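PDB 4ZOQ: intracellular serine protease from Bacillus licheniformis, which probably acts as a subtilisin-like (S8 family) serine endopeptidase that processes lanthipeptides, this chain carrying its N-terminal prodomain. Local coordinates for residues D46-Q50 with F51-A55. Sequence-based numbering, arbitrary orientation.
Sequences DTAEQ and FHIHA
Ala48 O accepts two backbone bonds: a nearly straight one from Ile53 N (2.9 Å, 173° at the hydrogen) and a weak one from Phe51 N (3.3 Å). Together with the Ile53 bond, a weak one from His52 N to Glu49 O makes a Schellman motif. The motif ends the helix; His52, at positive phi, is its C-prime residue. The Phe51 side chain lies side by side with those of Thr47 and Gln50, pointing the same way. Thr47 O meets the ring edge in plane, 3.0 Å from CD1, while Thr47 CG2 approaches CE1 at 3.8 Å. Gln50 holds its CG anti to the backbone N (chi1 161°), and its extended chain runs beside the ring, the amide plane 19° from the ring plane and NE2 3.8 Å from CE1. Trimming Phe51 to an alanine would probably leave Thr47 CG2 and the Gln50 side chain without the ring they pack against. Ile53 CD1 reaches Ala48 CB at 3.5 Å, and Ala55 CB also approaches that methyl. In the N-terminal prodomain the turn joins helix 41-49 to strand 54-58, an outermost strand of the four-stranded antiparallel sheet, with Phe51 on Pro75 and Ile53 on Phe76 of helix 70-80, and Ile53 and Ala55 against Val66 of strand 63-67.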
# COMPACT_ATOMS: atom_id res chain seq x y z
N ASP A 46 -13.41 -29.28 -10.63
CA ASP A 46 -13.66 -30.63 -11.14
C ASP A 46 -13.38 -30.72 -12.62
O ASP A 46 -12.89 -31.74 -13.07
CB ASP A 46 -15.12 -31.06 -10.88
CG ASP A 46 -15.44 -31.24 -9.39
OD1 ASP A 46 -14.52 -31.42 -8.53
OD2 ASP A 46 -16.66 -31.21 -9.07
N THR A 47 -13.70 -29.68 -13.38
CA THR A 47 -13.28 -29.63 -14.77
C THR A 47 -11.74 -29.56 -14.87
O THR A 47 -11.13 -30.10 -15.79
CB THR A 47 -13.90 -28.45 -15.50
OG1 THR A 47 -15.32 -28.51 -15.38
CG2 THR A 47 -13.51 -28.49 -16.96
N ALA A 48 -11.10 -28.89 -13.91
CA ALA A 48 -9.66 -28.73 -13.97
C ALA A 48 -8.93 -30.04 -13.72
O ALA A 48 -7.90 -30.31 -14.32
CB ALA A 48 -9.19 -27.67 -12.95
N GLU A 49 -9.50 -30.86 -12.85
CA GLU A 49 -8.86 -32.10 -12.49
C GLU A 49 -9.07 -33.14 -13.57
O GLU A 49 -8.22 -34.00 -13.82
CB GLU A 49 -9.43 -32.60 -11.17
CG GLU A 49 -8.89 -33.92 -10.70
CD GLU A 49 -9.70 -34.43 -9.53
OE1 GLU A 49 -10.43 -33.60 -8.93
OE2 GLU A 49 -9.60 -35.64 -9.20
N GLN A 50 -10.13 -32.94 -14.34
CA GLN A 50 -10.46 -33.85 -15.41
C GLN A 50 -9.64 -33.55 -16.65
O GLN A 50 -9.61 -34.34 -17.60
CB GLN A 50 -11.96 -33.69 -15.70
CG GLN A 50 -12.47 -34.18 -17.03
CD GLN A 50 -13.91 -33.75 -17.26
OE1 GLN A 50 -14.59 -33.31 -16.32
NE2 GLN A 50 -14.38 -33.86 -18.50
N PHE A 51 -8.89 -32.44 -16.60
CA PHE A 51 -7.99 -32.07 -17.68
C PHE A 51 -6.61 -31.85 -17.14
O PHE A 51 -5.90 -31.08 -17.70
CB PHE A 51 -8.45 -30.79 -18.39
CG PHE A 51 -9.70 -30.95 -19.22
CD1 PHE A 51 -10.97 -30.86 -18.65
CD2 PHE A 51 -9.60 -31.13 -20.59
CE1 PHE A 51 -12.13 -31.00 -19.45
CE2 PHE A 51 -10.74 -31.27 -21.38
CZ PHE A 51 -11.99 -31.21 -20.82
N HIS A 52 -6.29 -32.42 -15.99
CA HIS A 52 -4.95 -32.33 -15.38
C HIS A 52 -4.32 -30.94 -15.47
O HIS A 52 -3.14 -30.78 -15.82
CB HIS A 52 -4.04 -33.39 -16.01
CG HIS A 52 -2.75 -33.63 -15.25
ND1 HIS A 52 -2.71 -33.96 -13.90
CD2 HIS A 52 -1.47 -33.54 -15.65
CE1 HIS A 52 -1.45 -34.08 -13.52
NE2 HIS A 52 -0.67 -33.83 -14.56
N ILE A 53 -5.11 -29.93 -15.15
CA ILE A 53 -4.58 -28.58 -15.12
C ILE A 53 -4.78 -28.07 -13.71
O ILE A 53 -5.79 -28.37 -13.05
CB ILE A 53 -5.24 -27.62 -16.17
CG1 ILE A 53 -6.74 -27.44 -15.94
CG2 ILE A 53 -4.98 -28.03 -17.62
CD1 ILE A 53 -7.05 -26.13 -15.23
N HIS A 54 -3.81 -27.34 -13.19
CA HIS A 54 -4.03 -26.80 -11.87
C HIS A 54 -4.56 -25.38 -11.84
O HIS A 54 -3.98 -24.43 -12.37
CB HIS A 54 -2.83 -27.02 -10.96
CG HIS A 54 -2.75 -26.06 -9.84
ND1 HIS A 54 -2.93 -26.47 -8.52
CD2 HIS A 54 -2.15 -24.85 -9.76
CE1 HIS A 54 -2.69 -25.45 -7.72
NE2 HIS A 54 -2.19 -24.47 -8.45
N ALA A 55 -5.73 -25.31 -11.21
CA ALA A 55 -6.51 -24.11 -11.01
C ALA A 55 -6.46 -23.66 -9.56
O ALA A 55 -6.91 -24.36 -8.64
CB ALA A 55 -7.95 -24.36 -11.42